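Local structure of general stress protein 26 (Bacillus anthracis, 3EC6) at residues 29-34 and 50-55; 46-51 and 112-117. The protein is of unknown function but binds flavin-adenine dinucleotide and, by its pyridoxamine 5'-phosphate oxidase-like family, is probably a flavin-dependent redox protein. All coordinates share one frame; numbering follows the deposited sequence. Where two conformers were deposited one is given.

Overall arrangement
Both interactions line one FAD site in the antiparallel sheet of the split beta-barrel, the fold of the FMN-binding clan, and their centres are about 9 Å apart. Along the chain, strand 27-38 comes first, then its sheet neighbour 41-47, then helix 51-58. Interaction 1 joins strand 27-38 to helix 51-58. Interaction 2 pairs the end of strand 41-47 with strand 113-126, far along the sequence. The two share Ser50 and Lys51, where the turn after strand 41-47 leads into the helix. Ile53 of interaction 1 packs on Thr46 and Ile116 of interaction 2. Strands 27-38 and 41-47 thus hold the flavin, and His29 a ribose, while the helix start holds the diphosphate.

Interaction 1 of 2, residues 29-34 and 50-55; sequences HSAFMM and SKKITD. With FAD (flavin-adenine dinucleotide), chain B.
Lys52 reaches from the first turn of helix 51-58 to His29 on strand 27-38, within the flavin site of a pyridoxamine 5'-phosphate oxidase-like fold. Its CB lies near FAD O2P, and CG comes within 3.0 Å of that same FAD O2P. The chain then bends at chi2 (-60°) and chi3, which turns it off the phosphate and toward the strand. CD passes ND1 and CE1 of His29. CE packs against CB of Ala31. At the tip, NZ donates to His29 ND1 over 2.8 Å, nearly in the ring plane. NZ also bonds to Leu20 O and Thr22 OG1 of strand 17-24, so this buried ammonium group has three partners.

The His29 ring is held at its edge through both nitrogens. CG lies anti to the backbone N, at chi1 180°, which carries the ring out from the strand toward the cofactor. ND1 is the acceptor for Lys52, while NE2 donates to FAD O3B at 2.9 Å. A weak bond joins His29 NE2 to FAD O2B. These contacts fix the ring's rotation. Asp55 lies close by, but its carboxylate is held by Arg24 and Thr22.

The helix start meets the diphosphate with its backbone. Lys51 N bonds to FAD O1A and Lys52 N to FAD O2P, a placement where the helix dipole would probably favour the negative charge. Further along the strand, Phe32 O accepts from the ribityl O2' of FAD. The bent side chain of selenomethionine Met33 brings SE to 3.6 Å from FAD C10 of the isoalloxazine. Glu79 of the second subunit also bonds to FAD, so the site draws on both chains. At the flavin, Met34 N donates to FAD O4 at 3.1 Å and only weakly to FAD N5.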
# COMPACT_ATOMS: atom_id res chain seq x y z
N HIS A 29 5.14 3.18 -5.74
CA HIS A 29 4.61 1.90 -6.20
C HIS A 29 4.37 1.02 -5.00
O HIS A 29 5.25 0.91 -4.13
CB HIS A 29 5.58 1.19 -7.11
CG HIS A 29 5.06 -0.13 -7.58
ND1 HIS A 29 5.26 -1.31 -6.89
CD2 HIS A 29 4.31 -0.44 -8.67
CE1 HIS A 29 4.68 -2.30 -7.56
NE2 HIS A 29 4.10 -1.79 -8.64
N SER A 30 3.26 0.32 -4.99
CA SER A 30 2.92 -0.56 -3.87
C SER A 30 2.50 -1.91 -4.40
O SER A 30 1.82 -2.00 -5.40
CB SER A 30 1.78 0.01 -3.05
OG SER A 30 2.20 1.17 -2.36
N ALA A 31 2.83 -2.96 -3.66
CA ALA A 31 2.46 -4.32 -4.05
C ALA A 31 2.09 -5.09 -2.79
O ALA A 31 2.70 -4.91 -1.73
CB ALA A 31 3.63 -5.02 -4.77
N PHE A 32 1.11 -5.97 -2.91
CA PHE A 32 0.86 -6.96 -1.85
C PHE A 32 2.01 -7.95 -1.83
O PHE A 32 2.46 -8.41 -2.88
CB PHE A 32 -0.49 -7.69 -2.09
CG PHE A 32 -1.67 -6.76 -2.06
CD1 PHE A 32 -2.07 -6.19 -0.86
CD2 PHE A 32 -2.36 -6.43 -3.25
CE1 PHE A 32 -3.13 -5.30 -0.82
CE2 PHE A 32 -3.45 -5.54 -3.21
CZ PHE A 32 -3.83 -5.00 -1.99
N MSE A 33 2.46 -8.31 -0.64
CA MSE A 33 3.58 -9.25 -0.45
C MSE A 33 3.33 -10.01 0.87
O MSE A 33 2.71 -9.45 1.81
CB MSE A 33 4.97 -8.58 -0.40
CG MSE A 33 5.23 -7.66 -1.59
SE MSE A 33 5.50 -8.62 -3.22
CE MSE A 33 7.39 -8.60 -3.35
N MSE A 34 3.75 -11.27 0.93
CA MSE A 34 3.79 -12.01 2.20
C MSE A 34 5.03 -11.61 2.99
O MSE A 34 6.14 -11.57 2.46
CB MSE A 34 3.85 -13.51 1.91
CG MSE A 34 2.66 -13.89 1.15
SE MSE A 34 2.57 -15.78 0.82
CE MSE A 34 3.75 -16.35 2.19
N SER A 50 12.30 -9.01 -10.26
CA SER A 50 11.19 -8.15 -9.87
C SER A 50 11.53 -6.68 -9.99
O SER A 50 12.64 -6.26 -9.69
CB SER A 50 10.81 -8.46 -8.42
OG SER A 50 10.06 -9.63 -8.40
N LYS A 51 10.55 -5.89 -10.44
CA LYS A 51 10.73 -4.45 -10.48
C LYS A 51 10.92 -3.89 -9.08
O LYS A 51 11.59 -2.90 -8.93
CB LYS A 51 9.59 -3.75 -11.23
CG LYS A 51 9.63 -3.95 -12.74
CD LYS A 51 8.28 -3.42 -13.32
CE LYS A 51 7.94 -4.01 -14.68
NZ LYS A 51 8.91 -3.56 -15.71
N LYS A 52 10.36 -4.54 -8.05
CA LYS A 52 10.59 -4.05 -6.68
C LYS A 52 12.07 -4.13 -6.35
O LYS A 52 12.60 -3.29 -5.65
CB LYS A 52 9.82 -4.88 -5.65
CG LYS A 52 8.33 -4.90 -5.85
CD LYS A 52 7.72 -3.48 -5.78
CE LYS A 52 7.03 -3.20 -4.52
NZ LYS A 52 6.55 -1.79 -4.49
N ILE A 53 12.75 -5.14 -6.89
CA ILE A 53 14.18 -5.23 -6.69
C ILE A 53 14.89 -4.10 -7.40
O ILE A 53 15.79 -3.49 -6.83
CB ILE A 53 14.74 -6.61 -7.12
CG1 ILE A 53 14.06 -7.80 -6.39
CG2 ILE A 53 16.27 -6.64 -7.00
CD1 ILE A 53 14.21 -7.85 -4.91
N THR A 54 14.52 -3.79 -8.66
CA THR A 54 15.09 -2.63 -9.34
C THR A 54 14.81 -1.31 -8.62
O THR A 54 15.68 -0.44 -8.58
CB THR A 54 14.54 -2.56 -10.78
OG1 THR A 54 14.85 -3.82 -11.40
CG2 THR A 54 15.21 -1.43 -11.60
N ASP A 55 13.59 -1.19 -8.06
CA ASP A 55 13.20 0.01 -7.30
C ASP A 55 14.21 0.18 -6.19
O ASP A 55 14.81 1.26 -6.05
CB ASP A 55 11.82 -0.08 -6.66
CG ASP A 55 10.70 -0.09 -7.64
OD1 ASP A 55 10.90 0.27 -8.84
OD2 ASP A 55 9.60 -0.46 -7.21
PA FAD B . 6.81 -7.06 -11.53
O1A FAD B . 8.33 -6.96 -11.61
O2A FAD B . 6.26 -8.40 -11.97
O5B FAD B . 6.07 -5.99 -12.53
C5B FAD B . 4.68 -5.86 -12.39
C4B FAD B . 4.49 -4.39 -12.07
O4B FAD B . 4.76 -3.63 -13.27
C3B FAD B . 3.06 -4.14 -11.62
O3B FAD B . 2.98 -4.01 -10.20
C2B FAD B . 2.66 -2.91 -12.44
O2B FAD B . 2.90 -1.72 -11.71
C1B FAD B . 3.59 -2.94 -13.66
N9A FAD B . 2.96 -3.65 -14.80
C8A FAD B . 2.00 -4.64 -14.72
N7A FAD B . 1.67 -5.03 -15.97
C5A FAD B . 2.40 -4.33 -16.86
C6A FAD B . 2.42 -4.36 -18.25
N6A FAD B . 1.42 -4.98 -18.90
N1A FAD B . 3.28 -3.49 -18.91
C2A FAD B . 4.09 -2.62 -18.19
N3A FAD B . 4.06 -2.60 -16.80
C4A FAD B . 3.22 -3.45 -16.14
N1 FAD B . 4.90 -11.64 -5.18
C2 FAD B . 6.11 -12.06 -4.67
O2 FAD B . 7.05 -12.06 -5.47
N3 FAD B . 6.25 -12.40 -3.34
C4 FAD B . 5.17 -12.37 -2.49
O4 FAD B . 5.32 -12.69 -1.27
C4X FAD B . 3.91 -12.02 -3.00
N5 FAD B . 2.81 -12.00 -2.15
C5X FAD B . 1.58 -11.65 -2.67
C6 FAD B . 0.48 -11.68 -1.78
C7 FAD B . -0.76 -11.29 -2.30
C7M FAD B . -1.94 -11.32 -1.37
C8 FAD B . -0.90 -10.89 -3.65
C8M FAD B . -2.23 -10.44 -4.23
C9 FAD B . 0.21 -10.83 -4.50
C9A FAD B . 1.47 -11.23 -4.01
N10 FAD B . 2.58 -11.20 -4.84
C10 FAD B . 3.81 -11.62 -4.33
C1' FAD B . 2.57 -10.65 -6.23
C2' FAD B . 3.03 -9.19 -6.33
O2' FAD B . 2.19 -8.33 -5.54
C3' FAD B . 2.88 -8.75 -7.78
O3' FAD B . 3.67 -9.66 -8.57
C4' FAD B . 3.36 -7.32 -7.99
O4' FAD B . 2.98 -6.80 -9.31
C5' FAD B . 4.89 -7.24 -7.85
O5' FAD B . 5.31 -5.91 -8.11
P FAD B . 6.66 -5.79 -8.98
O1P FAD B . 6.88 -4.35 -9.46
O2P FAD B . 7.83 -6.47 -8.33
O3P FAD B . 6.12 -6.71 -10.17

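Interaction 2 of 2, residues 46-51 and 112-117; sequences TDRQSK and NYVLIK. With FAD (flavin-adenine dinucleotide), chain B.
An antiparallel strand pair beside the FAD site joins the end of strand 41-47 to the start of strand 113-126, in the sheet of this flavin-binding fold. Thr46 and Val114 form a hydrogen-bonded pair. Thr46 N donates to Val114 O, and Val114 N donates to Thr46 O; each bond is 3.0 Å and nearly straight. Asp47 and Tyr113 follow as a non-hydrogen-bonded pair.

The two branches of Thr46 do different work. OG1 donates to FAD O2 at 2.7 Å. With OG1 anti to the backbone N (chi1 -163°), CG2 turns instead toward Ile116 and rests 4.0 Å from its CD1. Ile53 of helix 51-58 packs against both residues.

Beyond the pair, the chain leaves the sheet in a type I turn from Asp47 to Ser50. Arg48 N still reaches back to Asn112 O at 2.8 Å, in the carbonyl plane. Asp47 O takes two bonds from Ser50, from N and from OG, on one face of its plane. Asp47 OD2 accepts from Gln49 N above the carboxylate plane, which makes an Asx turn. The side chains of Asp47 and Asn112 lie side by side and point the same way. Asp47 OD1 is 3.2 Å from Asn112 CB, and the carboxylate and amide planes are 55° apart.

Arg48 crosses Val114 at about a right angle. Its NH2 makes a salt bridge to Glu88 and a hydrogen bond to Pro111 O. A water accepts weakly from Arg48 NE and donates to Asn112 OD1. Val114 CG1 sits over one guanidinium face, off-centre, 3.6 Å from Arg48 CZ.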
# COMPACT_ATOMS: atom_id res chain seq x y z
N THR A 46 10.88 -13.08 -3.12
CA THR A 46 10.44 -12.65 -4.45
C THR A 46 11.40 -13.16 -5.52
O THR A 46 12.45 -13.77 -5.19
CB THR A 46 10.18 -11.10 -4.52
OG1 THR A 46 9.40 -10.83 -5.69
CG2 THR A 46 11.48 -10.32 -4.54
N ASP A 47 11.08 -12.84 -6.77
CA ASP A 47 11.93 -13.22 -7.89
C ASP A 47 12.96 -12.10 -8.07
O ASP A 47 12.64 -10.88 -7.96
CB ASP A 47 11.04 -13.31 -9.14
CG ASP A 47 11.84 -13.49 -10.43
OD1 ASP A 47 12.19 -14.63 -10.77
OD2 ASP A 47 12.11 -12.47 -11.11
N ARG A 48 14.21 -12.50 -8.35
CA ARG A 48 15.28 -11.49 -8.44
C ARG A 48 15.15 -10.51 -9.61
O ARG A 48 15.74 -9.42 -9.55
CB ARG A 48 16.66 -12.13 -8.45
CG ARG A 48 17.02 -12.76 -9.71
CD ARG A 48 18.56 -12.97 -9.73
NE ARG A 48 18.96 -14.03 -8.81
CZ ARG A 48 19.77 -13.88 -7.76
NH1 ARG A 48 20.31 -12.70 -7.41
NH2 ARG A 48 20.03 -14.94 -7.01
N GLN A 49 14.32 -10.83 -10.60
CA GLN A 49 14.07 -9.90 -11.68
C GLN A 49 12.89 -8.95 -11.44
O GLN A 49 12.54 -8.16 -12.35
CB GLN A 49 13.90 -10.65 -13.01
CG GLN A 49 15.08 -11.53 -13.41
CD GLN A 49 16.42 -10.77 -13.40
OE1 GLN A 49 17.44 -11.35 -13.04
NE2 GLN A 49 16.40 -9.50 -13.79
N SER A 50 12.30 -9.01 -10.26
CA SER A 50 11.19 -8.15 -9.87
C SER A 50 11.53 -6.68 -9.99
O SER A 50 12.64 -6.26 -9.69
CB SER A 50 10.81 -8.46 -8.42
OG SER A 50 10.06 -9.63 -8.40
N LYS A 51 10.55 -5.89 -10.44
CA LYS A 51 10.73 -4.45 -10.48
C LYS A 51 10.92 -3.89 -9.08
O LYS A 51 11.59 -2.90 -8.93
CB LYS A 51 9.59 -3.75 -11.23
CG LYS A 51 9.63 -3.95 -12.74
CD LYS A 51 8.28 -3.42 -13.32
CE LYS A 51 7.94 -4.01 -14.68
NZ LYS A 51 8.91 -3.56 -15.71
N ASN A 112 16.40 -17.91 -8.87
CA ASN A 112 15.67 -16.66 -8.90
C ASN A 112 15.11 -16.21 -7.54
O ASN A 112 14.67 -15.08 -7.43
CB ASN A 112 14.52 -16.72 -9.92
CG ASN A 112 15.05 -16.92 -11.35
OD1 ASN A 112 16.05 -16.27 -11.72
ND2 ASN A 112 14.39 -17.75 -12.14
N TYR A 113 15.15 -17.09 -6.53
CA TYR A 113 14.59 -16.74 -5.21
C TYR A 113 15.59 -15.86 -4.45
O TYR A 113 16.72 -16.26 -4.18
CB TYR A 113 14.34 -18.06 -4.48
CG TYR A 113 13.91 -18.02 -3.01
CD1 TYR A 113 13.38 -16.85 -2.42
CD2 TYR A 113 14.00 -19.21 -2.24
CE1 TYR A 113 13.00 -16.85 -1.12
CE2 TYR A 113 13.59 -19.24 -0.90
CZ TYR A 113 13.10 -18.02 -0.36
OH TYR A 113 12.69 -18.03 0.95
N VAL A 114 15.15 -14.67 -4.11
CA VAL A 114 15.94 -13.84 -3.19
C VAL A 114 14.98 -13.33 -2.14
O VAL A 114 13.75 -13.38 -2.30
CB VAL A 114 16.60 -12.63 -3.90
CG1 VAL A 114 17.60 -13.13 -4.95
CG2 VAL A 114 15.54 -11.71 -4.57
N LEU A 115 15.56 -12.81 -1.07
CA LEU A 115 14.76 -12.13 -0.04
C LEU A 115 15.02 -10.62 -0.09
O LEU A 115 16.16 -10.18 -0.24
CB LEU A 115 15.12 -12.65 1.36
CG LEU A 115 14.72 -14.10 1.66
CD1 LEU A 115 15.45 -14.54 2.94
CD2 LEU A 115 13.21 -14.24 1.79
N ILE A 116 13.95 -9.84 0.07
CA ILE A 116 14.13 -8.43 0.39
C ILE A 116 14.13 -8.31 1.92
O ILE A 116 13.21 -8.76 2.58
CB ILE A 116 12.99 -7.64 -0.16
CG1 ILE A 116 12.95 -7.75 -1.68
CG2 ILE A 116 13.14 -6.19 0.30
CD1 ILE A 116 11.69 -7.07 -2.29
N LYS A 117 15.22 -7.75 2.47
CA LYS A 117 15.43 -7.60 3.89
C LYS A 117 15.10 -6.16 4.24
O LYS A 117 15.62 -5.23 3.65
CB LYS A 117 16.90 -7.89 4.23
CG LYS A 117 17.22 -7.54 5.67
CD LYS A 117 18.63 -8.00 6.01
CE LYS A 117 19.06 -7.57 7.39
NZ LYS A 117 20.48 -7.94 7.64
PA FAD B . 6.81 -7.06 -11.53
O1A FAD B . 8.33 -6.96 -11.61
O2A FAD B . 6.26 -8.40 -11.97
O5B FAD B . 6.07 -5.99 -12.53
C5B FAD B . 4.68 -5.86 -12.39
C4B FAD B . 4.49 -4.39 -12.07
O4B FAD B . 4.76 -3.63 -13.27
C3B FAD B . 3.06 -4.14 -11.62
O3B FAD B . 2.98 -4.01 -10.20
C2B FAD B . 2.66 -2.91 -12.44
O2B FAD B . 2.90 -1.72 -11.71
C1B FAD B . 3.59 -2.94 -13.66
N9A FAD B . 2.96 -3.65 -14.80
C8A FAD B . 2.00 -4.64 -14.72
N7A FAD B . 1.67 -5.03 -15.97
C5A FAD B . 2.40 -4.33 -16.86
C6A FAD B . 2.42 -4.36 -18.25
N6A FAD B . 1.42 -4.98 -18.90
N1A FAD B . 3.28 -3.49 -18.91
C2A FAD B . 4.09 -2.62 -18.19
N3A FAD B . 4.06 -2.60 -16.80
C4A FAD B . 3.22 -3.45 -16.14
N1 FAD B . 4.90 -11.64 -5.18
C2 FAD B . 6.11 -12.06 -4.67
O2 FAD B . 7.05 -12.06 -5.47
N3 FAD B . 6.25 -12.40 -3.34
C4 FAD B . 5.17 -12.37 -2.49
O4 FAD B . 5.32 -12.69 -1.27
C4X FAD B . 3.91 -12.02 -3.00
N5 FAD B . 2.81 -12.00 -2.15
C5X FAD B . 1.58 -11.65 -2.67
C6 FAD B . 0.48 -11.68 -1.78
C7 FAD B . -0.76 -11.29 -2.30
C7M FAD B . -1.94 -11.32 -1.37
C8 FAD B . -0.90 -10.89 -3.65
C8M FAD B . -2.23 -10.44 -4.23
C9 FAD B . 0.21 -10.83 -4.50
C9A FAD B . 1.47 -11.23 -4.01
N10 FAD B . 2.58 -11.20 -4.84
C10 FAD B . 3.81 -11.62 -4.33
C1' FAD B . 2.57 -10.65 -6.23
C2' FAD B . 3.03 -9.19 -6.33
O2' FAD B . 2.19 -8.33 -5.54
C3' FAD B . 2.88 -8.75 -7.78
O3' FAD B . 3.67 -9.66 -8.57
C4' FAD B . 3.36 -7.32 -7.99
O4' FAD B . 2.98 -6.80 -9.31
C5' FAD B . 4.89 -7.24 -7.85
O5' FAD B . 5.31 -5.91 -8.11
P FAD B . 6.66 -5.79 -8.98
O1P FAD B . 6.88 -4.35 -9.46
O2P FAD B . 7.83 -6.47 -8.33
O3P FAD B . 6.12 -6.71 -10.17
O HOH W 1 18.76 -16.07 -11.21